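Local coordinates for DotU family type IV/VI secretion system protein (Acinetobacter baumannii, PDB 6Y4R) that is a key component of the type VI secretion system, its cytoplasmic domain probably acting in the inner-membrane complex of the bacterium, at residues N3-F12 with A120-L131. Sequence-based numbering, arbitrary orientation.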
loop_
_atom_site.group_PDB
_atom_site.type_symbol
_atom_site.label_atom_id
_atom_site.label_comp_id
_atom_site.label_asym_id
_atom_site.label_seq_id
_atom_site.Cartn_x
_atom_site.Cartn_y
_atom_site.Cartn_z
ATOM N N ASN A 3 -7.164 8.290 -11.878
ATOM C CA ASN A 3 -7.513 7.367 -10.808
ATOM C C ASN A 3 -6.535 7.542 -9.645
ATOM O O ASN A 3 -5.467 8.145 -9.790
ATOM C CB ASN A 3 -7.527 5.935 -11.384
ATOM C CG ASN A 3 -7.713 4.840 -10.336
ATOM O OD1 ASN A 3 -8.342 5.032 -9.283
ATOM N ND2 ASN A 3 -7.195 3.655 -10.662
ATOM N N LEU A 4 -6.902 6.985 -8.487
ATOM C CA LEU A 4 -6.023 7.044 -7.322
ATOM C C LEU A 4 -4.797 6.159 -7.523
ATOM O O LEU A 4 -3.739 6.419 -6.940
ATOM C CB LEU A 4 -6.790 6.625 -6.064
ATOM C CG LEU A 4 -7.746 7.611 -5.359
ATOM C CD1 LEU A 4 -8.248 7.001 -4.063
ATOM C CD2 LEU A 4 -7.117 8.977 -5.093
ATOM N N ILE A 5 -4.923 5.109 -8.338
ATOM C CA ILE A 5 -3.764 4.314 -8.732
ATOM C C ILE A 5 -2.794 5.157 -9.552
ATOM O O ILE A 5 -1.574 5.025 -9.415
ATOM C CB ILE A 5 -4.225 3.060 -9.508
ATOM C CG1 ILE A 5 -4.847 2.032 -8.577
ATOM C CG2 ILE A 5 -3.075 2.404 -10.239
ATOM C CD1 ILE A 5 -3.806 1.447 -7.653
ATOM N N ASP A 6 -3.318 6.042 -10.416
ATOM C CA ASP A 6 -2.469 6.895 -11.249
ATOM C C ASP A 6 -1.772 8.003 -10.451
ATOM O O ASP A 6 -0.650 8.401 -10.805
ATOM C CB ASP A 6 -3.278 7.495 -12.409
ATOM C CG ASP A 6 -3.904 6.428 -13.324
ATOM O OD1 ASP A 6 -3.240 5.398 -13.591
ATOM O OD2 ASP A 6 -5.030 6.646 -13.823
ATOM N N LEU A 7 -2.398 8.507 -9.377
ATOM C CA LEU A 7 -1.725 9.512 -8.552
ATOM C C LEU A 7 -0.607 8.899 -7.716
ATOM O O LEU A 7 0.398 9.568 -7.443
ATOM C CB LEU A 7 -2.728 10.211 -7.632
ATOM C CG LEU A 7 -3.891 10.983 -8.241
ATOM C CD1 LEU A 7 -4.818 11.425 -7.127
ATOM C CD2 LEU A 7 -3.367 12.203 -8.994
ATOM N N LEU A 8 -0.738 7.622 -7.356
ATOM C CA LEU A 8 0.292 6.857 -6.663
ATOM C C LEU A 8 1.266 6.186 -7.625
ATOM O O LEU A 8 2.073 5.347 -7.193
ATOM C CB LEU A 8 -0.371 5.795 -5.782
ATOM C CG LEU A 8 -1.158 6.237 -4.571
ATOM C CD1 LEU A 8 -1.951 5.035 -4.087
ATOM C CD2 LEU A 8 -0.184 6.723 -3.507
ATOM N N HIS A 9 1.217 6.556 -8.911
ATOM C CA HIS A 9 2.073 5.919 -9.914
ATOM C C HIS A 9 3.549 6.073 -9.561
ATOM O O HIS A 9 4.335 5.134 -9.733
ATOM C CB HIS A 9 1.786 6.534 -11.294
ATOM C CG HIS A 9 2.657 6.044 -12.399
ATOM N ND1 HIS A 9 3.422 6.889 -13.164
ATOM C CD2 HIS A 9 2.844 4.807 -12.923
ATOM C CE1 HIS A 9 4.069 6.194 -14.094
ATOM N NE2 HIS A 9 3.742 4.920 -13.969
ATOM N N ASP A 10 3.949 7.252 -9.063
ATOM C CA ASP A 10 5.353 7.455 -8.694
ATOM C C ASP A 10 5.739 6.639 -7.460
ATOM O O ASP A 10 6.853 6.105 -7.390
ATOM C CB ASP A 10 5.630 8.940 -8.445
ATOM C CG ASP A 10 5.716 9.764 -9.737
ATOM O OD1 ASP A 10 5.807 9.176 -10.847
ATOM O OD2 ASP A 10 5.718 11.015 -9.636
ATOM N N GLY A 11 4.833 6.533 -6.480
ATOM C CA GLY A 11 5.128 5.769 -5.274
ATOM C C GLY A 11 5.186 4.269 -5.510
ATOM O O GLY A 11 6.048 3.578 -4.952
ATOM N N PHE A 12 4.243 3.739 -6.306
ATOM C CA PHE A 12 4.210 2.308 -6.592
ATOM C C PHE A 12 5.439 1.849 -7.369
ATOM O O PHE A 12 5.826 0.679 -7.279
ATOM C CB PHE A 12 2.944 1.940 -7.382
ATOM C CG PHE A 12 1.699 1.871 -6.548
ATOM C CD1 PHE A 12 1.700 1.214 -5.324
ATOM C CD2 PHE A 12 0.511 2.422 -7.003
ATOM C CE1 PHE A 12 0.538 1.144 -4.534
ATOM C CE2 PHE A 12 -0.669 2.350 -6.222
ATOM C CZ PHE A 12 -0.646 1.709 -4.983
ATOM N N ALA A 120 -12.635 3.777 -6.295
ATOM C CA ALA A 120 -11.287 4.320 -6.464
ATOM C C ALA A 120 -10.377 3.844 -5.339
ATOM O O ALA A 120 -9.240 3.433 -5.581
ATOM C CB ALA A 120 -11.311 5.849 -6.538
ATOM N N ALA A 121 -10.866 3.884 -4.097
ATOM C CA ALA A 121 -10.081 3.341 -2.993
ATOM C C ALA A 121 -9.858 1.842 -3.154
ATOM O O ALA A 121 -8.758 1.341 -2.896
ATOM C CB ALA A 121 -10.781 3.612 -1.658
ATOM N N LEU A 122 -10.872 1.117 -3.631
ATOM C CA LEU A 122 -10.768 -0.340 -3.644
ATOM C C LEU A 122 -9.809 -0.820 -4.723
ATOM O O LEU A 122 -9.169 -1.861 -4.555
ATOM C CB LEU A 122 -12.164 -0.971 -3.762
ATOM C CG LEU A 122 -12.346 -2.469 -4.014
ATOM C CD1 LEU A 122 -12.066 -3.226 -2.727
ATOM C CD2 LEU A 122 -13.760 -2.725 -4.449
ATOM N N GLU A 123 -9.664 -0.056 -5.810
ATOM C CA GLU A 123 -8.662 -0.364 -6.831
ATOM C C GLU A 123 -7.237 -0.287 -6.279
ATOM O O GLU A 123 -6.355 -1.035 -6.716
ATOM C CB GLU A 123 -8.813 0.610 -7.994
ATOM C CG GLU A 123 -9.700 0.151 -9.136
ATOM C CD GLU A 123 -10.246 1.324 -9.938
ATOM O OE1 GLU A 123 -10.005 2.468 -9.510
ATOM O OE2 GLU A 123 -10.807 1.125 -11.049
ATOM N N VAL A 124 -6.993 0.640 -5.346
ATOM C CA VAL A 124 -5.699 0.754 -4.665
ATOM C C VAL A 124 -5.452 -0.459 -3.766
ATOM O O VAL A 124 -4.359 -1.043 -3.777
ATOM C CB VAL A 124 -5.619 2.086 -3.880
ATOM C CG1 VAL A 124 -4.432 2.110 -2.936
ATOM C CG2 VAL A 124 -5.533 3.278 -4.831
ATOM N N PHE A 125 -6.449 -0.847 -2.953
ATOM C CA PHE A 125 -6.235 -1.985 -2.061
ATOM C C PHE A 125 -6.008 -3.279 -2.828
ATOM O O PHE A 125 -5.241 -4.132 -2.369
ATOM C CB PHE A 125 -7.407 -2.173 -1.107
ATOM C CG PHE A 125 -7.314 -1.350 0.151
ATOM C CD1 PHE A 125 -7.364 0.026 0.104
ATOM C CD2 PHE A 125 -7.166 -1.964 1.391
ATOM C CE1 PHE A 125 -7.288 0.771 1.276
ATOM C CE2 PHE A 125 -7.076 -1.221 2.544
ATOM C CZ PHE A 125 -7.143 0.144 2.485
ATOM N N HIS A 126 -6.672 -3.451 -3.981
ATOM C CA HIS A 126 -6.414 -4.608 -4.840
ATOM C C HIS A 126 -5.004 -4.568 -5.416
ATOM O O HIS A 126 -4.307 -5.590 -5.448
ATOM C CB HIS A 126 -7.456 -4.652 -5.964
ATOM C CG HIS A 126 -7.208 -5.702 -7.006
ATOM N ND1 HIS A 126 -6.811 -5.391 -8.287
ATOM C CD2 HIS A 126 -7.345 -7.050 -6.973
ATOM C CE1 HIS A 126 -6.698 -6.505 -8.995
ATOM N NE2 HIS A 126 -7.011 -7.528 -8.220
ATOM N N TYR A 127 -4.562 -3.390 -5.859
ATOM C CA TYR A 127 -3.236 -3.253 -6.462
ATOM C C TYR A 127 -2.111 -3.456 -5.454
ATOM O O TYR A 127 -1.043 -3.951 -5.817
ATOM C CB TYR A 127 -3.131 -1.888 -7.146
ATOM C CG TYR A 127 -1.959 -1.769 -8.071
ATOM C CD1 TYR A 127 -1.854 -2.579 -9.185
ATOM C CD2 TYR A 127 -0.991 -0.807 -7.869
ATOM C CE1 TYR A 127 -0.771 -2.473 -10.048
ATOM C CE2 TYR A 127 0.095 -0.680 -8.732
ATOM C CZ TYR A 127 0.196 -1.515 -9.818
ATOM O OH TYR A 127 1.261 -1.401 -10.680
ATOM N N CYS A 128 -2.315 -3.076 -4.198
ATOM C CA CYS A 128 -1.347 -3.428 -3.166
ATOM C C CYS A 128 -1.298 -4.941 -2.972
ATOM O O CYS A 128 -0.244 -5.501 -2.648
ATOM C CB CYS A 128 -1.705 -2.724 -1.865
ATOM S SG CYS A 128 -1.564 -0.923 -1.985
ATOM N N LEU A 129 -2.440 -5.621 -3.128
ATOM C CA LEU A 129 -2.424 -7.078 -3.038
ATOM C C LEU A 129 -1.677 -7.717 -4.218
ATOM O O LEU A 129 -0.902 -8.659 -4.008
ATOM C CB LEU A 129 -3.860 -7.619 -2.928
ATOM C CG LEU A 129 -4.603 -7.272 -1.626
ATOM C CD1 LEU A 129 -6.116 -7.454 -1.733
ATOM C CD2 LEU A 129 -4.062 -8.115 -0.477
ATOM N N LEU A 130 -1.839 -7.193 -5.454
ATOM C CA LEU A 130 -1.061 -7.739 -6.580
ATOM C C LEU A 130 0.431 -7.421 -6.491
ATOM O O LEU A 130 1.232 -8.169 -7.072
ATOM C CB LEU A 130 -1.557 -7.261 -7.957
ATOM C CG LEU A 130 -2.994 -7.340 -8.466
ATOM C CD1 LEU A 130 -3.187 -6.478 -9.729
ATOM C CD2 LEU A 130 -3.282 -8.781 -8.753
ATOM N N LEU A 131 0.835 -6.360 -5.781
ATOM C CA LEU A 131 2.254 -6.073 -5.606
ATOM C C LEU A 131 2.844 -6.695 -4.336
ATOM O O LEU A 131 3.874 -6.214 -3.837
ATOM C CB LEU A 131 2.527 -4.566 -5.618
ATOM C CG LEU A 131 2.059 -3.705 -6.788
ATOM C CD1 LEU A 131 2.508 -2.233 -6.558
ATOM C CD2 LEU A 131 2.578 -4.262 -8.121
#
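Phe12 presents one ring face to the edge of Tyr127 in a T-shaped stack, planes at 79° and centroids 4.9 Å apart, where two N-terminal helices pack on helix 119-130 in the all-helical DotU domain. Tyr127 CD2 lies over that face toward the rim, 3.6 Å from Phe12 CE2. Followed outward from CB, which lies near Tyr127 CE2, Phe12 sets CG, CD2, CE2 and CZ against Tyr127 CD2 and CE2, while CD1 meets Leu131 CD1 at 3.7 Å and CE1 touches Cys128 SG at 3.9 Å. The sulfur sits at the ring edge, near its plane, a sulfur-aromatic contact, and Cys128 also packs on Leu65 of helix 52-71. One turn before Tyr127, both methyls of Val124 meet Leu8 CD1; CG1, anti to the backbone N (chi1 168°), also faces Phe12 CZ, and CG2 touches Leu4 CB and Ile5 CD1. Toward the start of helix 119-130, Leu4 CD1 packs on Ala120 CB, and both residues also touch Phe50. There the poorly ordered Asn3 amide lies 57° from the Glu123 carboxylate plane, OD1 and OE1 being two acceptors that do not bond. Midway along the contact, Ile5 CD1 lies 3.6 Å from Val124 CA and 3.4 Å from Tyr127 CB.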